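Local coordinates for Galactose/lactose metabolism regulatory protein GAL80 (Saccharomyces cerevisiae, PDB 3BTV), which represses the yeast galactose and lactose metabolic genes by binding the activator GAL4 and blocking its transcriptional activation when no inducing sugar is present, at residues 51-64 against 72-84. The protein carries 1 engineered substitution. Numbering follows the deposited sequence.
Sequences QITALYSPKIETSI and LSNATAFPTLESF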
loop_
_atom_site.group_PDB
_atom_site.type_symbol
_atom_site.label_atom_id
_atom_site.label_comp_id
_atom_site.label_asym_id
_atom_site.label_seq_id
_atom_site.Cartn_x
_atom_site.Cartn_y
_atom_site.Cartn_z
ATOM N N GLN B 51 15.200 27.222 -32.342
ATOM C CA GLN B 51 14.392 27.843 -33.378
ATOM C C GLN B 51 13.621 26.794 -34.174
ATOM O O GLN B 51 14.187 25.793 -34.610
ATOM C CB GLN B 51 15.266 28.681 -34.314
ATOM C CG GLN B 51 15.470 30.116 -33.856
ATOM C CD GLN B 51 14.160 30.857 -33.675
ATOM O OE1 GLN B 51 13.555 30.821 -32.603
ATOM N NE2 GLN B 51 13.716 31.539 -34.725
ATOM N N ILE B 52 12.327 27.034 -34.360
ATOM C CA ILE B 52 11.485 26.137 -35.143
ATOM C C ILE B 52 11.618 26.423 -36.635
ATOM O O ILE B 52 11.048 27.387 -37.147
ATOM C CB ILE B 52 10.010 26.244 -34.712
ATOM C CG1 ILE B 52 9.831 25.679 -33.297
ATOM C CG2 ILE B 52 9.108 25.513 -35.685
ATOM C CD1 ILE B 52 8.415 25.807 -32.755
ATOM N N THR B 53 12.371 25.576 -37.329
ATOM C CA THR B 53 12.649 25.783 -38.743
ATOM C C THR B 53 11.794 24.892 -39.639
ATOM O O THR B 53 11.748 25.081 -40.853
ATOM C CB THR B 53 14.131 25.522 -39.064
ATOM O OG1 THR B 53 14.423 24.130 -38.884
ATOM C CG2 THR B 53 15.030 26.355 -38.158
ATOM N N ALA B 54 11.122 23.918 -39.039
ATOM C CA ALA B 54 10.296 22.993 -39.803
ATOM C C ALA B 54 9.058 22.589 -39.017
ATOM O O ALA B 54 9.041 22.653 -37.789
ATOM C CB ALA B 54 11.098 21.769 -40.188
ATOM N N LEU B 55 8.022 22.161 -39.731
ATOM C CA LEU B 55 6.756 21.809 -39.099
ATOM C C LEU B 55 6.018 20.865 -40.032
ATOM O O LEU B 55 6.019 21.074 -41.245
ATOM C CB LEU B 55 5.922 23.073 -38.886
ATOM C CG LEU B 55 5.166 23.248 -37.576
ATOM C CD1 LEU B 55 6.148 23.441 -36.443
ATOM C CD2 LEU B 55 4.215 24.430 -37.660
ATOM N N TYR B 56 5.391 19.829 -39.486
ATOM C CA TYR B 56 4.627 18.916 -40.334
ATOM C C TYR B 56 3.371 18.361 -39.685
ATOM O O TYR B 56 3.340 18.086 -38.495
ATOM C CB TYR B 56 5.486 17.747 -40.823
ATOM C CG TYR B 56 4.661 16.620 -41.404
ATOM C CD1 TYR B 56 4.210 16.667 -42.719
ATOM C CD2 TYR B 56 4.315 15.516 -40.632
ATOM C CE1 TYR B 56 3.446 15.641 -43.256
ATOM C CE2 TYR B 56 3.551 14.487 -41.159
ATOM C CZ TYR B 56 3.120 14.554 -42.473
ATOM O OH TYR B 56 2.362 13.533 -42.998
ATOM N N SER B 57 2.340 18.190 -40.502
ATOM C CA SER B 57 1.140 17.468 -40.104
ATOM C C SER B 57 0.405 17.032 -41.369
ATOM O O SER B 57 0.657 17.568 -42.452
ATOM C CB SER B 57 0.242 18.336 -39.215
ATOM O OG SER B 57 -0.267 19.452 -39.921
ATOM N N PRO B 58 -0.495 16.046 -41.241
ATOM C CA PRO B 58 -1.264 15.584 -42.399
ATOM C C PRO B 58 -1.913 16.762 -43.115
ATOM O O PRO B 58 -1.615 17.001 -44.286
ATOM C CB PRO B 58 -2.329 14.686 -41.770
ATOM C CG PRO B 58 -1.704 14.195 -40.512
ATOM C CD PRO B 58 -0.862 15.331 -40.007
ATOM N N LYS B 59 -2.778 17.490 -42.414
ATOM C CA LYS B 59 -3.392 18.692 -42.971
ATOM C C LYS B 59 -2.376 19.825 -43.040
ATOM O O LYS B 59 -2.223 20.599 -42.095
ATOM C CB LYS B 59 -4.616 19.115 -42.150
ATOM C CG LYS B 59 -5.888 18.327 -42.462
ATOM C CD LYS B 59 -6.433 18.671 -43.848
ATOM C CE LYS B 59 -7.703 17.890 -44.164
ATOM N NZ LYS B 59 -8.808 18.197 -43.210
ATOM N N ILE B 60 -1.683 19.914 -44.172
ATOM C CA ILE B 60 -0.644 20.915 -44.378
ATOM C C ILE B 60 -1.125 22.325 -44.030
ATOM O O ILE B 60 -0.319 23.211 -43.745
ATOM C CB ILE B 60 -0.128 20.871 -45.831
ATOM C CG1 ILE B 60 0.183 19.425 -46.228
ATOM C CG2 ILE B 60 1.098 21.763 -46.001
ATOM C CD1 ILE B 60 0.527 19.246 -47.691
ATOM N N GLU B 61 -2.439 22.526 -44.048
ATOM C CA GLU B 61 -3.025 23.821 -43.716
ATOM C C GLU B 61 -2.639 24.282 -42.310
ATOM O O GLU B 61 -1.963 25.297 -42.144
ATOM C CB GLU B 61 -4.551 23.773 -43.847
ATOM C CG GLU B 61 -5.058 23.389 -45.234
ATOM C CD GLU B 61 -5.161 21.885 -45.432
ATOM O OE1 GLU B 61 -4.596 21.130 -44.613
ATOM O OE2 GLU B 61 -5.811 21.458 -46.410
ATOM N N THR B 62 -3.069 23.533 -41.300
ATOM C CA THR B 62 -2.796 23.898 -39.907
ATOM C C THR B 62 -1.315 24.157 -39.619
ATOM O O THR B 62 -0.980 24.963 -38.752
ATOM C CB THR B 62 -3.335 22.850 -38.921
ATOM O OG1 THR B 62 -3.361 21.569 -39.560
ATOM C CG2 THR B 62 -4.744 23.213 -38.474
ATOM N N SER B 63 -0.432 23.473 -40.338
ATOM C CA SER B 63 0.994 23.766 -40.253
ATOM C C SER B 63 1.223 25.210 -40.684
ATOM O O SER B 63 1.734 26.031 -39.920
ATOM C CB SER B 63 1.789 22.827 -41.158
ATOM O OG SER B 63 1.387 21.482 -40.983
ATOM N N ILE B 64 0.832 25.508 -41.920
ATOM C CA ILE B 64 0.923 26.859 -42.460
ATOM C C ILE B 64 0.197 27.858 -41.565
ATOM O O ILE B 64 0.724 28.927 -41.254
ATOM C CB ILE B 64 0.330 26.921 -43.879
ATOM C CG1 ILE B 64 1.296 26.281 -44.875
ATOM C CG2 ILE B 64 0.038 28.354 -44.275
ATOM C CD1 ILE B 64 0.639 25.809 -46.137
ATOM N N LEU B 72 6.277 32.300 -36.923
ATOM C CA LEU B 72 7.490 31.490 -36.995
ATOM C C LEU B 72 8.197 31.724 -38.329
ATOM O O LEU B 72 8.106 30.900 -39.241
ATOM C CB LEU B 72 7.147 30.010 -36.824
ATOM C CG LEU B 72 6.076 29.701 -35.771
ATOM C CD1 LEU B 72 5.679 28.224 -35.786
ATOM C CD2 LEU B 72 6.537 30.125 -34.383
ATOM N N SER B 73 8.904 32.845 -38.432
ATOM C CA SER B 73 9.457 33.297 -39.710
ATOM C C SER B 73 10.624 32.450 -40.225
ATOM O O SER B 73 11.213 32.761 -41.261
ATOM C CB SER B 73 9.873 34.767 -39.626
ATOM O OG SER B 73 10.872 34.954 -38.642
ATOM N N ASN B 74 10.959 31.384 -39.502
ATOM C CA ASN B 74 11.993 30.462 -39.957
ATOM C C ASN B 74 11.431 29.090 -40.290
ATOM O O ASN B 74 12.118 28.250 -40.870
ATOM C CB ASN B 74 13.103 30.328 -38.920
ATOM C CG ASN B 74 14.017 31.528 -38.893
ATOM O OD1 ASN B 74 15.238 31.387 -38.848
ATOM N ND2 ASN B 74 13.433 32.720 -38.932
ATOM N N ALA B 75 10.173 28.871 -39.922
ATOM C CA ALA B 75 9.532 27.578 -40.117
ATOM C C ALA B 75 8.852 27.476 -41.474
ATOM O O ALA B 75 8.097 28.362 -41.872
ATOM C CB ALA B 75 8.529 27.308 -39.002
ATOM N N THR B 76 9.132 26.388 -42.180
ATOM C CA THR B 76 8.451 26.086 -43.427
ATOM C C THR B 76 7.603 24.835 -43.236
ATOM O O THR B 76 8.036 23.880 -42.595
ATOM C CB THR B 76 9.451 25.880 -44.582
ATOM O OG1 THR B 76 10.388 24.855 -44.230
ATOM C CG2 THR B 76 10.211 27.168 -44.856
ATOM N N ALA B 77 6.393 24.850 -43.788
ATOM C CA ALA B 77 5.455 23.740 -43.628
ATOM C C ALA B 77 5.640 22.666 -44.699
ATOM O O ALA B 77 5.243 22.849 -45.851
ATOM C CB ALA B 77 4.022 24.253 -43.636
ATOM N N PHE B 78 6.233 21.542 -44.310
ATOM C CA PHE B 78 6.496 20.454 -45.250
ATOM C C PHE B 78 5.232 19.677 -45.594
ATOM O O PHE B 78 4.356 19.499 -44.744
ATOM C CB PHE B 78 7.587 19.523 -44.717
ATOM C CG PHE B 78 8.954 20.148 -44.699
ATOM C CD1 PHE B 78 9.248 21.183 -43.823
ATOM C CD2 PHE B 78 9.943 19.709 -45.565
ATOM C CE1 PHE B 78 10.503 21.766 -43.809
ATOM C CE2 PHE B 78 11.200 20.289 -45.556
ATOM C CZ PHE B 78 11.480 21.318 -44.678
ATOM N N PRO B 79 5.138 19.217 -46.851
ATOM C CA PRO B 79 3.954 18.561 -47.412
ATOM C C PRO B 79 3.859 17.103 -46.996
ATOM O O PRO B 79 2.773 16.616 -46.679
ATOM C CB PRO B 79 4.196 18.629 -48.931
ATOM C CG PRO B 79 5.466 19.432 -49.121
ATOM C CD PRO B 79 6.217 19.319 -47.844
ATOM N N THR B 80 4.996 16.416 -47.011
ATOM C CA THR B 80 5.037 14.993 -46.705
ATOM C C THR B 80 5.946 14.732 -45.516
ATOM O O THR B 80 6.797 15.557 -45.179
ATOM C CB THR B 80 5.570 14.184 -47.902
ATOM O OG1 THR B 80 6.932 14.551 -48.159
ATOM C CG2 THR B 80 4.741 14.464 -49.140
ATOM N N LEU B 81 5.767 13.581 -44.881
ATOM C CA LEU B 81 6.658 13.187 -43.801
ATOM C C LEU B 81 8.057 13.013 -44.378
ATOM O O LEU B 81 9.057 13.321 -43.730
ATOM C CB LEU B 81 6.180 11.885 -43.157
ATOM C CG LEU B 81 6.935 11.414 -41.908
ATOM C CD1 LEU B 81 6.870 12.462 -40.807
ATOM C CD2 LEU B 81 6.398 10.071 -41.412
ATOM N N GLU B 82 8.115 12.525 -45.612
ATOM C CA GLU B 82 9.382 12.289 -46.292
ATOM C C GLU B 82 10.190 13.571 -46.470
ATOM O O GLU B 82 11.365 13.626 -46.114
ATOM C CB GLU B 82 9.144 11.641 -47.652
ATOM C CG GLU B 82 10.383 11.580 -48.519
ATOM C CD GLU B 82 10.192 10.698 -49.729
ATOM O OE1 GLU B 82 9.224 9.910 -49.738
ATOM O OE2 GLU B 82 11.013 10.789 -50.665
ATOM N N SER B 83 9.559 14.593 -47.039
ATOM C CA SER B 83 10.205 15.889 -47.189
ATOM C C SER B 83 10.645 16.418 -45.825
ATOM O O SER B 83 11.801 16.801 -45.638
ATOM C CB SER B 83 9.259 16.880 -47.866
ATOM O OG SER B 83 8.005 16.919 -47.204
ATOM N N PHE B 84 9.720 16.425 -44.872
ATOM C CA PHE B 84 10.016 16.858 -43.508
ATOM C C PHE B 84 11.274 16.181 -42.958
ATOM O O PHE B 84 12.222 16.853 -42.544
ATOM C CB PHE B 84 8.814 16.588 -42.589
ATOM C CG PHE B 84 9.023 17.006 -41.151
ATOM C CD1 PHE B 84 8.821 18.324 -40.757
ATOM C CD2 PHE B 84 9.402 16.077 -40.192
ATOM C CE1 PHE B 84 9.004 18.711 -39.441
ATOM C CE2 PHE B 84 9.587 16.454 -38.856
ATOM C CZ PHE B 84 9.386 17.773 -38.479
#
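Strand 51-56 pairs in parallel with the short strand 76-78 at the outer edge of the six-stranded parallel sheet, and the helices that follow each strand pack against opposite faces of the pair. Two sound backbone bonds tie the strands: Thr76 N to Thr53 O at 3.2 Å, and Phe78 N to Leu55 O at 3.1 Å. Leu55 N to Thr76 O between them is weak. Strand 21-26 lies on the other side of 51-56, and 76-78 is the outermost strand within this chain. Strand, helix 60-69 and strand form a right-handed beta-alpha-beta crossover of the Rossmann fold. On the helix 60-69 face, Ala77 CB meets Ser63 CB and Ile64 CG1, each at 3.6 Å, while Ile60 CD1 lies 3.5 Å from Pro79 CA. On the other face Ala54 CB touches both Phe78 CE1 and Phe84 CE1, at 3.7 and 3.8 Å. The Phe84 ring packs against the backbone and CB at 55-56: Tyr56 CB sits over one face of the ring, 3.4 Å from Phe84 CD1, and Leu55 N lies at the ring's edge. With CG anti to the backbone N (chi1 166°), the Tyr56 ring swings out along the backbone of 79-81, Phe78 O and Pro79 O at its edge, Leu81 CA over one face, and Leu81 CD1 3.9 Å from Tyr56 CE2. An alanine at Tyr56 would keep the CB on Phe84 but would probably leave the start of helix 81-86, where Thr80 is N-cap, without the ring it packs on.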